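Local atomic coordinates of protein (adenylosuccinate lyase) (Thermotoga maritima, PDB entry 1C3C), a protein that catalyses the beta-elimination of fumarate from adenylosuccinate and from SAICAR, two separate steps of de novo purine biosynthesis, as a homotetrameric lyase. Residues C120-E125 and N328-M333; W22-L27 and S199-K204. One frame throughout, in Å; residues are numbered along the deposited sequence.

Interaction 1: residues C120-E125 and N328-M333; sequences CDVLWE and NVVRNM
One face of the Arg331 guanidinium rests on a methyl group of Val122: CG2 sits over that face, 3.4 Å from the plane and nearer its edge than its middle, and its nearest atom there is NH1, 3.5 Å from CG2. The contact is therefore van der Waals in kind, carbon against the flat of the cation, and it uses none of the N-H groups that lie in the plane. Arg331 reaches this position with CG anti to the backbone N (chi1 -167°) and a bend at chi3, crossing the valine side chain at about a right angle.

The CB of Val122 faces the other helix, and both branches are used. While CG2 takes the guanidinium, CG1 settles against the helix backbone, 3.7 Å from Arg331 N, and also meets Val330 CG1 at 4.0 Å. That same methyl of Val330 receives Leu123, whose CD2 comes within 4.0 Å of Val330 CG1, again with the side chains crossing roughly at right angles. Phe119 and Val126, a turn before and a turn after Leu123, also touch Val330, and Leu123 also touches Met160 of helix 149-173.

The two helices run nearly the same way here, their axes 9.4 Å apart at an angle of 25°, as suits neighbours in the long helical bundle of the fumarase/aspartase superfamily. Glu125 OE2 lies 4.8 Å from Arg331 NH1, too far for a salt bridge; Glu125 instead pairs with Arg129 of its own helix. No hydrogen bond joins the segments, so cohesion comes from buried methyl groups, with the exposed Arg331 laying its guanidinium over Val122 at the edge of the contact and the nearby carboxylate probably adding only a mild, longer-range attraction.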
ATOM      1  N   CYS A 120     -21.498  18.427   4.950  1.00  9.92           N
ATOM      2  CA  CYS A 120     -21.040  19.797   5.122  1.00 11.14           C
ATOM      3  C   CYS A 120     -22.085  20.662   5.814  1.00 11.72           C
ATOM      4  O   CYS A 120     -21.775  21.498   6.683  1.00 10.87           O
ATOM      5  CB  CYS A 120     -20.729  20.384   3.705  1.00 11.71           C
ATOM      6  SG  CYS A 120     -19.180  19.744   3.028  1.00 12.60           S
ATOM      7  N   ASP A 121     -23.363  20.507   5.399  1.00 12.16           N
ATOM      8  CA  ASP A 121     -24.421  21.318   6.011  1.00 13.67           C
ATOM      9  C   ASP A 121     -24.486  21.053   7.523  1.00 12.94           C
ATOM     10  O   ASP A 121     -24.628  21.978   8.327  1.00 13.54           O
ATOM     11  CB  ASP A 121     -25.778  21.035   5.370  1.00 16.34           C
ATOM     12  CG  ASP A 121     -25.913  21.534   3.938  1.00 19.88           C
ATOM     13  OD1 ASP A 121     -25.167  22.423   3.473  1.00 20.24           O
ATOM     14  OD2 ASP A 121     -26.799  20.981   3.239  1.00 21.77           O
ATOM     15  N   VAL A 122     -24.403  19.787   7.903  1.00 11.34           N
ATOM     16  CA  VAL A 122     -24.416  19.404   9.318  1.00 11.94           C
ATOM     17  C   VAL A 122     -23.213  19.972  10.053  1.00 11.29           C
ATOM     18  O   VAL A 122     -23.333  20.492  11.177  1.00 12.34           O
ATOM     19  CB  VAL A 122     -24.485  17.879   9.454  1.00 12.41           C
ATOM     20  CG1 VAL A 122     -24.131  17.417  10.864  1.00 13.55           C
ATOM     21  CG2 VAL A 122     -25.906  17.392   9.084  1.00 13.52           C
ATOM     22  N   LEU A 123     -22.035  19.858   9.437  1.00 10.91           N
ATOM     23  CA  LEU A 123     -20.828  20.415  10.057  1.00 10.70           C
ATOM     24  C   LEU A 123     -20.915  21.931  10.232  1.00 11.12           C
ATOM     25  O   LEU A 123     -20.494  22.402  11.303  1.00 10.94           O
ATOM     26  CB  LEU A 123     -19.607  20.041   9.211  1.00  9.48           C
ATOM     27  CG  LEU A 123     -19.242  18.537   9.268  1.00  8.50           C
ATOM     28  CD1 LEU A 123     -18.334  18.146   8.104  1.00  9.26           C
ATOM     29  CD2 LEU A 123     -18.480  18.225  10.551  1.00  9.92           C
ATOM     30  N   TRP A 124     -21.462  22.643   9.229  1.00 11.39           N
ATOM     31  CA  TRP A 124     -21.602  24.093   9.402  1.00 11.65           C
ATOM     32  C   TRP A 124     -22.544  24.407  10.562  1.00 11.88           C
ATOM     33  O   TRP A 124     -22.251  25.325  11.372  1.00 11.88           O
ATOM     34  CB  TRP A 124     -22.172  24.683   8.122  1.00 12.37           C
ATOM     35  CG  TRP A 124     -22.367  26.178   8.136  1.00 14.03           C
ATOM     36  CD1 TRP A 124     -23.575  26.828   8.117  1.00 15.61           C
ATOM     37  CD2 TRP A 124     -21.368  27.196   8.177  1.00 14.46           C
ATOM     38  NE1 TRP A 124     -23.376  28.203   8.134  1.00 15.38           N
ATOM     39  CE2 TRP A 124     -22.014  28.442   8.168  1.00 15.06           C
ATOM     40  CE3 TRP A 124     -19.967  27.162   8.239  1.00 14.39           C
ATOM     41  CZ2 TRP A 124     -21.310  29.646   8.219  1.00 14.91           C
ATOM     42  CZ3 TRP A 124     -19.261  28.349   8.281  1.00 14.77           C
ATOM     43  CH2 TRP A 124     -19.930  29.601   8.292  1.00 14.53           C
ATOM     44  N   GLU A 125     -23.681  23.706  10.634  1.00 12.88           N
ATOM     45  CA  GLU A 125     -24.640  23.911  11.739  1.00 15.26           C
ATOM     46  C   GLU A 125     -23.965  23.683  13.094  1.00 13.42           C
ATOM     47  O   GLU A 125     -24.146  24.476  14.012  1.00 13.23           O
ATOM     48  CB  GLU A 125     -25.848  22.973  11.590  1.00 20.89           C
ATOM     49  CG  GLU A 125     -27.017  23.189  12.523  1.00 28.84           C
ATOM     50  CD  GLU A 125     -28.105  22.126  12.438  1.00 35.50           C
ATOM     51  OE1 GLU A 125     -29.064  22.123  13.264  1.00 38.42           O
ATOM     52  OE2 GLU A 125     -28.029  21.228  11.551  1.00 38.27           O
ATOM     53  N   ASN A 328     -24.571  11.308  10.752  1.00 12.28           N
ATOM     54  CA  ASN A 328     -25.440  11.068  11.934  1.00 14.31           C
ATOM     55  C   ASN A 328     -24.637  11.210  13.219  1.00 13.24           C
ATOM     56  O   ASN A 328     -25.164  11.756  14.195  1.00 13.36           O
ATOM     57  CB  ASN A 328     -26.073   9.666  11.872  1.00 18.29           C
ATOM     58  CG  ASN A 328     -26.951   9.462  13.107  1.00 23.04           C
ATOM     59  OD1 ASN A 328     -26.692   8.741  14.086  1.00 26.49           O
ATOM     60  ND2 ASN A 328     -28.036  10.230  13.111  1.00 25.57           N
ATOM     61  N   VAL A 329     -23.389  10.720  13.263  1.00 12.28           N
ATOM     62  CA  VAL A 329     -22.578  10.952  14.466  1.00 12.16           C
ATOM     63  C   VAL A 329     -22.500  12.440  14.814  1.00 12.37           C
ATOM     64  O   VAL A 329     -22.776  12.844  15.961  1.00 13.39           O
ATOM     65  CB  VAL A 329     -21.165  10.354  14.262  1.00 12.22           C
ATOM     66  CG1 VAL A 329     -20.191  10.748  15.388  1.00 12.71           C
ATOM     67  CG2 VAL A 329     -21.338   8.831  14.221  1.00 11.02           C
ATOM     68  N   VAL A 330     -22.132  13.294  13.858  1.00 11.53           N
ATOM     69  CA  VAL A 330     -21.858  14.701  14.183  1.00 12.30           C
ATOM     70  C   VAL A 330     -23.197  15.411  14.456  1.00 12.84           C
ATOM     71  O   VAL A 330     -23.297  16.228  15.374  1.00 13.72           O
ATOM     72  CB  VAL A 330     -21.132  15.398  13.018  1.00 12.73           C
ATOM     73  CG1 VAL A 330     -21.004  16.910  13.293  1.00 14.01           C
ATOM     74  CG2 VAL A 330     -19.740  14.797  12.863  1.00 13.12           C
ATOM     75  N   ARG A 331     -24.226  15.050  13.700  1.00 12.65           N
ATOM     76  CA  ARG A 331     -25.552  15.615  13.928  1.00 14.35           C
ATOM     77  C   ARG A 331     -26.056  15.366  15.351  1.00 14.49           C
ATOM     78  O   ARG A 331     -26.660  16.287  15.949  1.00 15.22           O
ATOM     79  CB  ARG A 331     -26.584  15.038  12.936  1.00 16.10           C
ATOM     80  CG  ARG A 331     -27.891  15.882  12.994  1.00 19.19           C
ATOM     81  CD  ARG A 331     -28.961  15.125  12.247  1.00 23.08           C
ATOM     82  NE  ARG A 331     -28.730  14.775  10.849  1.00 25.48           N
ATOM     83  CZ  ARG A 331     -28.905  15.568   9.803  1.00 27.42           C
ATOM     84  NH1 ARG A 331     -29.290  16.837   9.977  1.00 29.53           N
ATOM     85  NH2 ARG A 331     -28.719  15.167   8.546  1.00 28.24           N
ATOM     86  N   ASN A 332     -25.896  14.152  15.862  1.00 14.46           N
ATOM     87  CA  ASN A 332     -26.575  13.746  17.101  1.00 15.27           C
ATOM     88  C   ASN A 332     -25.629  13.519  18.262  1.00 14.71           C
ATOM     89  O   ASN A 332     -26.087  13.167  19.372  1.00 14.45           O
ATOM     90  CB  ASN A 332     -27.378  12.453  16.824  1.00 16.90           C
ATOM     91  CG  ASN A 332     -28.536  12.778  15.871  1.00 19.36           C
ATOM     92  OD1 ASN A 332     -29.280  13.732  16.101  1.00 20.05           O
ATOM     93  ND2 ASN A 332     -28.652  12.032  14.783  1.00 20.25           N
ATOM     94  N   MET A 333     -24.337  13.759  18.081  1.00 13.38           N
ATOM     95  CA  MET A 333     -23.426  13.559  19.217  1.00 14.11           C
ATOM     96  C   MET A 333     -23.794  14.542  20.345  1.00 14.61           C
ATOM     97  O   MET A 333     -24.214  15.692  20.124  1.00 14.94           O
ATOM     98  CB  MET A 333     -21.958  13.732  18.821  1.00 13.99           C
ATOM     99  CG  MET A 333     -21.519  15.090  18.348  1.00 11.94           C
ATOM    100  SD  MET A 333     -19.751  15.177  17.727  1.00  7.98           S
ATOM    101  CE  MET A 333     -19.799  16.925  17.272  1.00 15.09           C
TER

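Interaction 2: residues W22-L27 and S199-K204; sequences WLEVEL and SYLGLK
Leu201 points its CB at helix 15-35, and from there a chi1 of -63° sets CG opposite the carbonyl carbon, a position from which the two methyls reach Val25 and Glu24 separately. CD1 turns to Val25, lying 4.2 Å from CG2 of that residue and equally near its CA, although the CB of Val25 points away from 199-204. CD2 goes to Glu24 and meets two oxygens: the main-chain O of Glu24 at 3.9 Å and the carboxylate OE2 of Glu24 at 4.0 Å. Ala28, a turn further along helix 15-35, also touches Leu201.

Gly202, which follows Leu201, has positive phi (83°) and completes a Schellman motif at the C-terminal end of helix 191-200, ahead of the short strand 204-205. Tyr200 fastens the same corner to helix 15-35 through a hydrogen bond to Glu35 and a cation-pi contact with Arg31. Between the two segments there is no hydrogen bond, and every close approach involves Leu201. The contact is loose and van der Waals in kind: the Glu24 oxygens gain no donor from the leucine methyl beside them, and little polar attraction is expected.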
ATOM      1  N   TRP A  22     -25.676  -2.087 -19.335  1.00 10.22           N
ATOM      2  CA  TRP A  22     -25.218  -2.586 -20.652  1.00  9.96           C
ATOM      3  C   TRP A  22     -26.288  -2.328 -21.715  1.00 10.89           C
ATOM      4  O   TRP A  22     -25.957  -1.934 -22.838  1.00 10.02           O
ATOM      5  CB  TRP A  22     -24.896  -4.064 -20.592  1.00 10.59           C
ATOM      6  CG  TRP A  22     -23.719  -4.433 -19.726  1.00 11.56           C
ATOM      7  CD1 TRP A  22     -22.903  -3.569 -19.020  1.00 11.05           C
ATOM      8  CD2 TRP A  22     -23.198  -5.742 -19.542  1.00 12.26           C
ATOM      9  NE1 TRP A  22     -21.906  -4.287 -18.413  1.00 11.50           N
ATOM     10  CE2 TRP A  22     -22.080  -5.620 -18.691  1.00 12.31           C
ATOM     11  CE3 TRP A  22     -23.573  -7.011 -20.018  1.00 13.60           C
ATOM     12  CZ2 TRP A  22     -21.330  -6.721 -18.291  1.00 13.60           C
ATOM     13  CZ3 TRP A  22     -22.807  -8.107 -19.621  1.00 14.26           C
ATOM     14  CH2 TRP A  22     -21.698  -7.972 -18.757  1.00 14.85           C
ATOM     15  N   LEU A  23     -27.543  -2.596 -21.374  1.00 12.10           N
ATOM     16  CA  LEU A  23     -28.634  -2.327 -22.339  1.00 13.71           C
ATOM     17  C   LEU A  23     -28.736  -0.851 -22.684  1.00 13.51           C
ATOM     18  O   LEU A  23     -28.951  -0.456 -23.846  1.00 12.43           O
ATOM     19  CB  LEU A  23     -29.961  -2.862 -21.784  1.00 15.64           C
ATOM     20  CG  LEU A  23     -31.181  -2.649 -22.668  1.00 17.55           C
ATOM     21  CD1 LEU A  23     -31.025  -3.272 -24.026  1.00 17.16           C
ATOM     22  CD2 LEU A  23     -32.419  -3.398 -22.214  1.00 17.48           C
ATOM     23  N   GLU A  24     -28.602   0.019 -21.684  1.00 13.44           N
ATOM     24  CA  GLU A  24     -28.643   1.466 -21.945  1.00 15.00           C
ATOM     25  C   GLU A  24     -27.567   1.875 -22.958  1.00 12.99           C
ATOM     26  O   GLU A  24     -27.817   2.701 -23.843  1.00 11.79           O
ATOM     27  CB  GLU A  24     -28.316   2.260 -20.690  1.00 18.66           C
ATOM     28  CG  GLU A  24     -29.409   2.609 -19.720  1.00 24.21           C
ATOM     29  CD  GLU A  24     -28.767   3.658 -18.766  1.00 27.24           C
ATOM     30  OE1 GLU A  24     -28.172   3.219 -17.775  1.00 27.45           O
ATOM     31  OE2 GLU A  24     -28.752   4.899 -19.019  1.00 28.86           O
ATOM     32  N   VAL A  25     -26.348   1.359 -22.749  1.00 10.50           N
ATOM     33  CA  VAL A  25     -25.295   1.673 -23.737  1.00 10.60           C
ATOM     34  C   VAL A  25     -25.652   1.157 -25.136  1.00 10.82           C
ATOM     35  O   VAL A  25     -25.557   1.917 -26.118  1.00 10.08           O
ATOM     36  CB  VAL A  25     -23.960   1.040 -23.296  1.00 10.59           C
ATOM     37  CG1 VAL A  25     -22.896   1.243 -24.393  1.00 11.36           C
ATOM     38  CG2 VAL A  25     -23.488   1.657 -21.984  1.00 10.90           C
ATOM     39  N   GLU A  26     -26.065  -0.113 -25.214  1.00 10.20           N
ATOM     40  CA  GLU A  26     -26.452  -0.602 -26.553  1.00 11.76           C
ATOM     41  C   GLU A  26     -27.548   0.214 -27.234  1.00 11.79           C
ATOM     42  O   GLU A  26     -27.504   0.391 -28.466  1.00 11.61           O
ATOM     43  CB  GLU A  26     -26.926  -2.044 -26.398  1.00 12.35           C
ATOM     44  CG  GLU A  26     -25.905  -3.048 -25.921  1.00 14.21           C
ATOM     45  CD  GLU A  26     -24.885  -3.489 -26.921  1.00 16.90           C
ATOM     46  OE1 GLU A  26     -24.796  -2.985 -28.061  1.00 18.42           O
ATOM     47  OE2 GLU A  26     -24.133  -4.408 -26.539  1.00 17.63           O
ATOM     48  N   LEU A  27     -28.576   0.617 -26.468  1.00 11.21           N
ATOM     49  CA  LEU A  27     -29.675   1.404 -27.043  1.00 12.33           C
ATOM     50  C   LEU A  27     -29.232   2.807 -27.431  1.00 12.38           C
ATOM     51  O   LEU A  27     -29.773   3.425 -28.345  1.00 13.03           O
ATOM     52  CB  LEU A  27     -30.876   1.486 -26.091  1.00 12.84           C
ATOM     53  CG  LEU A  27     -31.652   0.148 -25.987  1.00 15.00           C
ATOM     54  CD1 LEU A  27     -32.615   0.178 -24.815  1.00 15.77           C
ATOM     55  CD2 LEU A  27     -32.371  -0.106 -27.316  1.00 16.93           C
ATOM     56  N   SER A 199     -23.213  11.202 -25.937  1.00 13.83           N
ATOM     57  CA  SER A 199     -23.985  12.376 -25.542  1.00 15.83           C
ATOM     58  C   SER A 199     -25.368  12.009 -24.997  1.00 15.12           C
ATOM     59  O   SER A 199     -25.788  12.670 -24.018  1.00 14.78           O
ATOM     60  CB  SER A 199     -24.115  13.406 -26.670  1.00 19.91           C
ATOM     61  OG  SER A 199     -25.093  12.919 -27.614  1.00 25.56           O
ATOM     62  N   TYR A 200     -26.077  11.007 -25.525  1.00 14.12           N
ATOM     63  CA  TYR A 200     -27.362  10.616 -24.971  1.00 14.70           C
ATOM     64  C   TYR A 200     -27.196  10.106 -23.531  1.00 14.93           C
ATOM     65  O   TYR A 200     -28.127  10.222 -22.751  1.00 16.38           O
ATOM     66  CB  TYR A 200     -28.033   9.443 -25.734  1.00 15.32           C
ATOM     67  CG  TYR A 200     -28.200   9.664 -27.215  1.00 17.03           C
ATOM     68  CD1 TYR A 200     -27.912   8.627 -28.113  1.00 18.23           C
ATOM     69  CD2 TYR A 200     -28.625  10.880 -27.709  1.00 19.29           C
ATOM     70  CE1 TYR A 200     -28.057   8.841 -29.478  1.00 19.96           C
ATOM     71  CE2 TYR A 200     -28.788  11.099 -29.086  1.00 20.97           C
ATOM     72  CZ  TYR A 200     -28.511  10.070 -29.933  1.00 21.46           C
ATOM     73  OH  TYR A 200     -28.627  10.224 -31.304  1.00 23.08           O
ATOM     74  N   LEU A 201     -26.048   9.510 -23.217  1.00 13.81           N
ATOM     75  CA  LEU A 201     -25.788   8.983 -21.878  1.00 13.51           C
ATOM     76  C   LEU A 201     -25.206   9.985 -20.879  1.00 14.16           C
ATOM     77  O   LEU A 201     -24.939   9.631 -19.704  1.00 14.44           O
ATOM     78  CB  LEU A 201     -24.817   7.813 -22.053  1.00 13.10           C
ATOM     79  CG  LEU A 201     -25.304   6.598 -22.866  1.00 13.86           C
ATOM     80  CD1 LEU A 201     -24.115   5.629 -23.020  1.00 13.62           C
ATOM     81  CD2 LEU A 201     -26.496   5.922 -22.185  1.00 14.17           C
ATOM     82  N   GLY A 202     -24.950  11.194 -21.354  1.00 13.46           N
ATOM     83  CA  GLY A 202     -24.403  12.242 -20.449  1.00 13.88           C
ATOM     84  C   GLY A 202     -22.887  12.105 -20.319  1.00 13.62           C
ATOM     85  O   GLY A 202     -22.288  12.694 -19.391  1.00 14.73           O
ATOM     86  N   LEU A 203     -22.204  11.415 -21.240  1.00 12.53           N
ATOM     87  CA  LEU A 203     -20.790  11.143 -21.171  1.00 12.21           C
ATOM     88  C   LEU A 203     -20.069  11.783 -22.363  1.00 12.84           C
ATOM     89  O   LEU A 203     -20.661  12.105 -23.397  1.00 14.50           O
ATOM     90  CB  LEU A 203     -20.489   9.627 -21.210  1.00 11.31           C
ATOM     91  CG  LEU A 203     -21.144   8.829 -20.062  1.00 12.28           C
ATOM     92  CD1 LEU A 203     -20.880   7.334 -20.303  1.00 12.16           C
ATOM     93  CD2 LEU A 203     -20.603   9.249 -18.688  1.00 12.94           C
ATOM     94  N   LYS A 204     -18.755  11.964 -22.238  1.00 12.49           N
ATOM     95  CA  LYS A 204     -17.948  12.458 -23.357  1.00 12.86           C
ATOM     96  C   LYS A 204     -17.128  11.305 -23.945  1.00 12.01           C
ATOM     97  O   LYS A 204     -16.733  10.383 -23.233  1.00 11.79           O
ATOM     98  CB  LYS A 204     -16.942  13.483 -22.803  1.00 15.85           C
ATOM     99  CG  LYS A 204     -17.704  14.735 -22.319  1.00 20.57           C
ATOM    100  CD  LYS A 204     -16.645  15.739 -21.814  1.00 23.79           C
ATOM    101  CE  LYS A 204     -16.360  15.271 -20.399  1.00 27.19           C
ATOM    102  NZ  LYS A 204     -17.623  15.014 -19.637  1.00 29.75           N
TER

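In the fold
The centres of interactions 1 and 2 are about 37 Å apart, with nearest atoms about 23 Å from each other, so the two do not touch. Their segments alternate along the chain: 22-27, 120-125, 199-204, then 328-333. The centre of interaction 1, which joins two long helices, 93-129 and 303-332, is about 15 Å from the centre of the chain; that of interaction 2, where helix 15-35 meets the end of helix 191-200, is about 28 Å from it. Helix 93-129 links the regions, since Trp22 and Glu26 of helix 15-35 pack on its earlier part, around Val96. Distant parts of the sequence are thus tied together both within the elongated bundle and toward one end.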